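Local structure of MutT/nudix family protein (Shewanella oneidensis, 3GZ5) at residues Leu22-Ala27 with Ser104-Tyr109; Leu50-Leu55 with Gln138-Phe143. The protein acts as an ADP-ribose-dependent transcriptional regulator of NAD metabolism, combining a NUDIX domain with a winged-helix domain that probably binds DNA. One frame throughout, in Å; residues are numbered along the deposited sequence.

Interaction 1. Residues Leu22-Ala27 with Ser104-Tyr109; sequences LLTVDA and SVTVCY
Thr106 OG1 sits between Thr24 and Asp26, two side chains that follow one another along the same face of the partner strand. It donates to Asp26 OD1 at 2.9 Å, arriving from above the carboxylate plane, 63° out of it, while Thr24 OG1 lies 2.8 Å from Thr106 OG1 on a slanting approach. Asp26 turns its CG beside its own backbone N (chi1 -73°), which swings OD1 back along the strand to the threonine. With an alanine in place of Asp26, the Thr106 hydroxyl would probably lose its carboxylate acceptor and be freer to turn. A water lies 3.0 Å from Thr24 OG1 and donates to Val105 O, tying the hydroxyl row to the backbone.

The other face is largely apolar. Val25 sets CG1 anti to its backbone N (chi1 -176°), bringing this methyl obliquely to Tyr109 CE2 at 3.5 Å. Asp26 O lies near the ring plane of Tyr109, at the CD2 edge. Leu23 CD1 meets Val105 CG1 at 3.9 Å, the two side chains running side by side.

Between these two faces the parallel strands are paired in register, Leu22 with Ser104 through Ala27 with Tyr109, by five backbone hydrogen bonds. They belong to the mixed sheet of the NUDIX fold. Helix 145-162 packs on the Asp26, Thr106 and Cys108 face, and helix 68-80 on Val25, Ala27 and Tyr109, where Leu68 of the second subunit also reaches Val105; strand 86-95 flanks 104-109 on its far edge.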
ATOM      1  N   LEU B  22      16.230 -14.296  -4.821  1.00 50.26           N
ATOM      2  CA  LEU B  22      16.115 -13.463  -6.031  1.00 48.80           C
ATOM      3  C   LEU B  22      15.213 -12.265  -5.703  1.00 47.30           C
ATOM      4  O   LEU B  22      14.009 -12.413  -5.453  1.00 46.99           O
ATOM      5  CB  LEU B  22      15.448 -14.254  -7.171  1.00 48.85           C
ATOM      6  CG  LEU B  22      16.120 -15.415  -7.935  1.00 51.69           C
ATOM      7  CD1 LEU B  22      15.181 -16.612  -8.109  1.00 51.52           C
ATOM      8  CD2 LEU B  22      16.625 -14.952  -9.300  1.00 52.52           C
ATOM      9  N   LEU B  23      15.808 -11.078  -5.725  1.00 45.58           N
ATOM     10  CA  LEU B  23      15.178  -9.870  -5.253  1.00 43.54           C
ATOM     11  C   LEU B  23      15.215  -8.877  -6.385  1.00 42.44           C
ATOM     12  O   LEU B  23      16.289  -8.498  -6.830  1.00 42.38           O
ATOM     13  CB  LEU B  23      15.926  -9.334  -4.031  1.00 42.74           C
ATOM     14  CG  LEU B  23      15.450  -8.045  -3.357  1.00 42.88           C
ATOM     15  CD1 LEU B  23      14.004  -8.171  -2.860  1.00 39.61           C
ATOM     16  CD2 LEU B  23      16.405  -7.663  -2.190  1.00 41.21           C
ATOM     17  N   THR B  24      14.038  -8.492  -6.874  1.00 41.43           N
ATOM     18  CA  THR B  24      13.938  -7.531  -7.959  1.00 40.86           C
ATOM     19  C   THR B  24      12.972  -6.392  -7.618  1.00 41.36           C
ATOM     20  O   THR B  24      12.238  -6.439  -6.620  1.00 41.11           O
ATOM     21  CB  THR B  24      13.520  -8.193  -9.288  1.00 41.05           C
ATOM     22  OG1 THR B  24      12.227  -8.800  -9.139  1.00 42.43           O
ATOM     23  CG2 THR B  24      14.565  -9.270  -9.753  1.00 38.43           C
ATOM     24  N   VAL B  25      12.996  -5.353  -8.435  1.00 41.49           N
ATOM     25  CA  VAL B  25      12.035  -4.279  -8.316  1.00 43.19           C
ATOM     26  C   VAL B  25      11.358  -4.224  -9.696  1.00 43.39           C
ATOM     27  O   VAL B  25      12.036  -4.436 -10.683  1.00 44.39           O
ATOM     28  CB  VAL B  25      12.753  -2.932  -7.892  1.00 43.22           C
ATOM     29  CG1 VAL B  25      11.765  -1.831  -7.676  1.00 45.14           C
ATOM     30  CG2 VAL B  25      13.532  -3.122  -6.596  1.00 42.11           C
ATOM     31  N   ASP B  26      10.037  -4.014  -9.758  1.00 43.13           N
ATOM     32  CA  ASP B  26       9.302  -3.882 -11.032  1.00 42.79           C
ATOM     33  C   ASP B  26       8.378  -2.675 -10.962  1.00 42.16           C
ATOM     34  O   ASP B  26       8.061  -2.194  -9.895  1.00 41.79           O
ATOM     35  CB  ASP B  26       8.437  -5.125 -11.340  1.00 43.36           C
ATOM     36  CG  ASP B  26       9.268  -6.337 -11.767  1.00 46.73           C
ATOM     37  OD1 ASP B  26       8.934  -7.466 -11.398  1.00 47.64           O
ATOM     38  OD2 ASP B  26      10.286  -6.163 -12.457  1.00 54.13           O
ATOM     39  N   ALA B  27       7.917  -2.230 -12.119  1.00 41.49           N
ATOM     40  CA  ALA B  27       7.019  -1.095 -12.241  1.00 40.49           C
ATOM     41  C   ALA B  27       6.012  -1.359 -13.345  1.00 40.31           C
ATOM     42  O   ALA B  27       6.386  -1.757 -14.462  1.00 39.56           O
ATOM     43  CB  ALA B  27       7.793   0.148 -12.563  1.00 39.81           C
ATOM     44  N   SER B 104      11.624 -16.186  -4.823  1.00 43.40           N
ATOM     45  CA  SER B 104      11.913 -14.828  -5.308  1.00 43.12           C
ATOM     46  C   SER B 104      10.943 -13.796  -4.745  1.00 43.02           C
ATOM     47  O   SER B 104       9.773 -14.102  -4.472  1.00 43.99           O
ATOM     48  CB  SER B 104      11.882 -14.763  -6.820  1.00 42.81           C
ATOM     49  OG  SER B 104      10.551 -14.825  -7.249  1.00 43.00           O
ATOM     50  N   VAL B 105      11.457 -12.582  -4.584  1.00 42.00           N
ATOM     51  CA  VAL B 105      10.708 -11.466  -4.044  1.00 40.97           C
ATOM     52  C   VAL B 105      10.766 -10.316  -5.031  1.00 40.26           C
ATOM     53  O   VAL B 105      11.833  -9.967  -5.506  1.00 40.38           O
ATOM     54  CB  VAL B 105      11.278 -11.034  -2.655  1.00 40.91           C
ATOM     55  CG1 VAL B 105      10.573  -9.801  -2.133  1.00 39.04           C
ATOM     56  CG2 VAL B 105      11.133 -12.171  -1.653  1.00 39.56           C
ATOM     57  N   THR B 106       9.623  -9.733  -5.342  1.00 39.26           N
ATOM     58  CA  THR B 106       9.591  -8.582  -6.216  1.00 40.19           C
ATOM     59  C   THR B 106       8.848  -7.400  -5.557  1.00 38.89           C
ATOM     60  O   THR B 106       7.701  -7.526  -5.115  1.00 38.59           O
ATOM     61  CB  THR B 106       8.999  -8.920  -7.644  1.00 40.51           C
ATOM     62  OG1 THR B 106       9.599  -8.059  -8.628  1.00 44.94           O
ATOM     63  CG2 THR B 106       7.536  -8.677  -7.680  1.00 42.17           C
ATOM     64  N   VAL B 107       9.525  -6.261  -5.487  1.00 38.10           N
ATOM     65  CA  VAL B 107       8.906  -5.041  -5.002  1.00 37.01           C
ATOM     66  C   VAL B 107       8.313  -4.296  -6.213  1.00 37.22           C
ATOM     67  O   VAL B 107       9.044  -3.844  -7.113  1.00 37.31           O
ATOM     68  CB  VAL B 107       9.907  -4.180  -4.214  1.00 37.05           C
ATOM     69  CG1 VAL B 107       9.195  -2.981  -3.589  1.00 34.34           C
ATOM     70  CG2 VAL B 107      10.651  -5.045  -3.145  1.00 36.02           C
ATOM     71  N   CYS B 108       6.987  -4.230  -6.250  1.00 37.44           N
ATOM     72  CA  CYS B 108       6.259  -3.683  -7.391  1.00 37.54           C
ATOM     73  C   CYS B 108       5.768  -2.287  -7.129  1.00 37.90           C
ATOM     74  O   CYS B 108       5.235  -2.012  -6.059  1.00 38.19           O
ATOM     75  CB  CYS B 108       5.072  -4.575  -7.810  1.00 37.62           C
ATOM     76  SG  CYS B 108       4.488  -4.136  -9.521  1.00 40.57           S
ATOM     77  N   TYR B 109       5.973  -1.417  -8.122  1.00 38.49           N
ATOM     78  CA  TYR B 109       5.578  -0.015  -8.118  1.00 38.34           C
ATOM     79  C   TYR B 109       4.534   0.225  -9.205  1.00 39.26           C
ATOM     80  O   TYR B 109       4.497  -0.531 -10.203  1.00 38.03           O
ATOM     81  CB  TYR B 109       6.792   0.884  -8.415  1.00 38.51           C
ATOM     82  CG  TYR B 109       7.747   1.006  -7.239  1.00 37.54           C
ATOM     83  CD1 TYR B 109       7.728   2.138  -6.427  1.00 37.49           C
ATOM     84  CD2 TYR B 109       8.625  -0.015  -6.923  1.00 36.91           C
ATOM     85  CE1 TYR B 109       8.577   2.259  -5.330  1.00 38.11           C
ATOM     86  CE2 TYR B 109       9.478   0.082  -5.811  1.00 38.52           C
ATOM     87  CZ  TYR B 109       9.449   1.222  -5.033  1.00 38.45           C
ATOM     88  OH  TYR B 109      10.276   1.332  -3.938  1.00 42.55           O
TER
HETATM   89  O   HOH W   1      12.678 -11.507  -7.923  1.00 45.17           O

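Interaction 2. Residues Leu50-Leu55 with Gln138-Phe143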
ATOM      1  N   LEU B  50      11.773 -16.672 -21.615  1.00 67.61           N
ATOM      2  CA  LEU B  50      12.528 -15.960 -22.644  1.00 67.18           C
ATOM      3  C   LEU B  50      11.620 -15.535 -23.816  1.00 66.96           C
ATOM      4  O   LEU B  50      10.629 -16.224 -24.142  1.00 66.18           O
ATOM      5  CB  LEU B  50      13.697 -16.838 -23.112  1.00 67.39           C
ATOM      6  CG  LEU B  50      14.337 -16.603 -24.484  1.00 67.31           C
ATOM      7  CD1 LEU B  50      15.415 -15.536 -24.408  1.00 65.36           C
ATOM      8  CD2 LEU B  50      14.869 -17.938 -25.024  1.00 67.17           C
ATOM      9  N   GLY B  51      11.955 -14.386 -24.414  1.00 66.39           N
ATOM     10  CA  GLY B  51      11.153 -13.791 -25.487  1.00 65.53           C
ATOM     11  C   GLY B  51       9.771 -13.258 -25.127  1.00 64.45           C
ATOM     12  O   GLY B  51       9.139 -12.586 -25.945  1.00 65.12           O
ATOM     13  N   LEU B  52       9.284 -13.560 -23.929  1.00 63.39           N
ATOM     14  CA  LEU B  52       7.968 -13.081 -23.492  1.00 62.27           C
ATOM     15  C   LEU B  52       8.031 -11.617 -23.053  1.00 61.20           C
ATOM     16  O   LEU B  52       9.103 -11.109 -22.705  1.00 61.61           O
ATOM     17  CB  LEU B  52       7.402 -13.962 -22.370  1.00 62.45           C
ATOM     18  CG  LEU B  52       7.044 -15.403 -22.743  1.00 62.95           C
ATOM     19  CD1 LEU B  52       6.858 -16.272 -21.527  1.00 62.77           C
ATOM     20  CD2 LEU B  52       5.780 -15.438 -23.597  1.00 65.36           C
ATOM     21  N   TRP B  53       6.890 -10.929 -23.090  1.00 59.67           N
ATOM     22  CA  TRP B  53       6.831  -9.553 -22.593  1.00 57.67           C
ATOM     23  C   TRP B  53       6.574  -9.526 -21.100  1.00 55.96           C
ATOM     24  O   TRP B  53       5.936 -10.417 -20.547  1.00 56.16           O
ATOM     25  CB  TRP B  53       5.799  -8.707 -23.346  1.00 58.11           C
ATOM     26  CG  TRP B  53       6.180  -8.515 -24.773  1.00 57.79           C
ATOM     27  CD1 TRP B  53       5.963  -9.397 -25.793  1.00 57.85           C
ATOM     28  CD2 TRP B  53       6.872  -7.398 -25.346  1.00 58.11           C
ATOM     29  NE1 TRP B  53       6.476  -8.902 -26.964  1.00 59.23           N
ATOM     30  CE2 TRP B  53       7.030  -7.672 -26.728  1.00 58.35           C
ATOM     31  CE3 TRP B  53       7.362  -6.189 -24.836  1.00 58.20           C
ATOM     32  CZ2 TRP B  53       7.661  -6.787 -27.605  1.00 57.98           C
ATOM     33  CZ3 TRP B  53       7.985  -5.295 -25.710  1.00 57.73           C
ATOM     34  CH2 TRP B  53       8.133  -5.606 -27.083  1.00 58.96           C
ATOM     35  N   GLY B  54       7.103  -8.502 -20.451  1.00 54.27           N
ATOM     36  CA  GLY B  54       6.930  -8.348 -19.013  1.00 51.66           C
ATOM     37  C   GLY B  54       7.264  -6.939 -18.587  1.00 49.49           C
ATOM     38  O   GLY B  54       7.715  -6.118 -19.383  1.00 48.83           O
ATOM     39  N   LEU B  55       7.050  -6.682 -17.304  1.00 48.51           N
ATOM     40  CA  LEU B  55       7.295  -5.371 -16.704  1.00 47.21           C
ATOM     41  C   LEU B  55       8.759  -4.963 -16.799  1.00 46.34           C
ATOM     42  O   LEU B  55       9.660  -5.821 -16.698  1.00 46.02           O
ATOM     43  CB  LEU B  55       6.863  -5.390 -15.234  1.00 46.77           C
ATOM     44  CG  LEU B  55       5.424  -5.821 -14.949  1.00 46.09           C
ATOM     45  CD1 LEU B  55       5.128  -5.885 -13.445  1.00 42.72           C
ATOM     46  CD2 LEU B  55       4.469  -4.889 -15.664  1.00 44.23           C
ATOM     47  N   GLN B 138      -4.746 -10.046 -22.538  1.00 68.84           N
ATOM     48  CA  GLN B 138      -4.825 -11.301 -23.308  1.00 69.56           C
ATOM     49  C   GLN B 138      -3.458 -11.839 -23.774  1.00 68.88           C
ATOM     50  O   GLN B 138      -3.391 -12.676 -24.676  1.00 69.24           O
ATOM     51  CB  GLN B 138      -5.779 -11.145 -24.509  1.00 69.83           C
ATOM     52  CG  GLN B 138      -7.240 -11.472 -24.187  1.00 72.20           C
ATOM     53  CD  GLN B 138      -7.933 -10.382 -23.378  1.00 74.42           C
ATOM     54  OE1 GLN B 138      -7.984  -9.220 -23.790  1.00 75.28           O
ATOM     55  NE2 GLN B 138      -8.490 -10.760 -22.231  1.00 75.02           N
ATOM     56  N   MET B 139      -2.378 -11.358 -23.158  1.00 68.17           N
ATOM     57  CA  MET B 139      -1.016 -11.774 -23.528  1.00 67.01           C
ATOM     58  C   MET B 139      -0.430 -12.784 -22.528  1.00 66.30           C
ATOM     59  O   MET B 139      -0.894 -12.865 -21.378  1.00 66.21           O
ATOM     60  CB  MET B 139      -0.090 -10.570 -23.664  1.00 66.99           C
ATOM     61  CG  MET B 139       0.010 -10.000 -25.054  1.00 66.97           C
ATOM     62  SD  MET B 139       0.633  -8.300 -25.051  1.00 69.98           S
ATOM     63  CE  MET B 139       2.397  -8.509 -25.325  1.00 68.77           C
ATOM     64  N   PRO B 140       0.567 -13.582 -22.978  1.00 65.38           N
ATOM     65  CA  PRO B 140       1.278 -14.483 -22.078  1.00 64.16           C
ATOM     66  C   PRO B 140       2.462 -13.749 -21.455  1.00 62.88           C
ATOM     67  O   PRO B 140       3.567 -13.716 -22.023  1.00 62.85           O
ATOM     68  CB  PRO B 140       1.735 -15.612 -23.006  1.00 64.38           C
ATOM     69  CG  PRO B 140       1.898 -14.963 -24.359  1.00 64.78           C
ATOM     70  CD  PRO B 140       1.063 -13.696 -24.369  1.00 65.26           C
ATOM     71  N   LEU B 141       2.229 -13.130 -20.299  1.00 61.01           N
ATOM     72  CA  LEU B 141       3.277 -12.294 -19.708  1.00 58.39           C
ATOM     73  C   LEU B 141       4.200 -13.145 -18.858  1.00 57.42           C
ATOM     74  O   LEU B 141       3.754 -14.088 -18.195  1.00 56.84           O
ATOM     75  CB  LEU B 141       2.679 -11.130 -18.908  1.00 57.96           C
ATOM     76  CG  LEU B 141       1.771 -10.187 -19.708  1.00 56.30           C
ATOM     77  CD1 LEU B 141       1.361  -9.009 -18.863  1.00 54.53           C
ATOM     78  CD2 LEU B 141       2.428  -9.699 -20.999  1.00 53.65           C
ATOM     79  N   ALA B 142       5.489 -12.822 -18.903  1.00 56.19           N
ATOM     80  CA  ALA B 142       6.458 -13.448 -18.011  1.00 55.27           C
ATOM     81  C   ALA B 142       5.956 -13.478 -16.553  1.00 54.43           C
ATOM     82  O   ALA B 142       5.226 -12.583 -16.103  1.00 54.15           O
ATOM     83  CB  ALA B 142       7.802 -12.748 -18.112  1.00 55.23           C
ATOM     84  N   PHE B 143       6.318 -14.551 -15.858  1.00 53.07           N
ATOM     85  CA  PHE B 143       6.090 -14.723 -14.441  1.00 51.70           C
ATOM     86  C   PHE B 143       4.646 -14.464 -14.058  1.00 51.31           C
ATOM     87  O   PHE B 143       3.719 -15.033 -14.658  1.00 51.78           O
ATOM     88  CB  PHE B 143       7.049 -13.843 -13.629  1.00 51.69           C
ATOM     89  CG  PHE B 143       8.508 -14.020 -13.983  1.00 51.10           C
ATOM     90  CD1 PHE B 143       9.252 -15.070 -13.444  1.00 52.29           C
ATOM     91  CD2 PHE B 143       9.148 -13.119 -14.817  1.00 51.26           C
ATOM     92  CE1 PHE B 143      10.614 -15.231 -13.752  1.00 51.07           C
ATOM     93  CE2 PHE B 143      10.511 -13.268 -15.137  1.00 50.10           C
ATOM     94  CZ  PHE B 143      11.242 -14.324 -14.592  1.00 50.24           C
TER
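The indole of Trp53 meets the Met139 methyl at a slant: CE lies 3.7 Å from Trp53 CD1, and the bent thioether chain (chi3 95°) brings it there. Trp131, on strand 128-132, makes an edge-to-face pair with the same indole, and Leu41 and Gln43 of strand 36-43 also touch the Trp53 side chain. In this NUDIX fold the contact joins the short edge strand 53-54 to the irregular loop that runs from helix 133-136 to helix 145-162.

Leu52 meets Pro140 obliquely. Its CD2 comes to 3.2 Å from Pro140 O, a tight approach, and to 4.0 Å from Pro140 CG at the ring. Gly54 suits its place: a beta carbon there would stand only 3.4 Å from Ala142 CB. Leu141 also packs on Leu146 and Ile149 of helix 145-162, joining the loop to the helix that follows it, and Leu55 places the other segment against the same helix.

The polar join is a single backbone bond. Trp53 O accepts Ala142 N at 2.9 Å; the bond is fairly straight at the hydrogen (160°), with the donor nitrogen tilted from the carbonyl plane, and the same oxygen is approached by Leu141 CA at 3.4 Å and by Leu141 CD2 at 3.6 Å.

The two contacts lie in one NUDIX domain, their centres about 15 Å apart, and both reach its mixed sheet. Their segments alternate along the chain: 22-27, 50-55, 104-109, then 138-143. Interaction 1 joins two neighbouring parallel strands within the sheet, whereas interaction 2 fastens a loop to the short strand 53-54. They meet at Leu55, whose CB packs 3.7 Å from Ala27 O and whose CD1 lies 4.0 Å from Asp26 CB. Helix 145-162 serves both: Leu148 touches Thr106, Cys108 and Leu55, and His145 reaches Asp26 and Leu55. Sheet, loop and helix thus form one continuous packing unit.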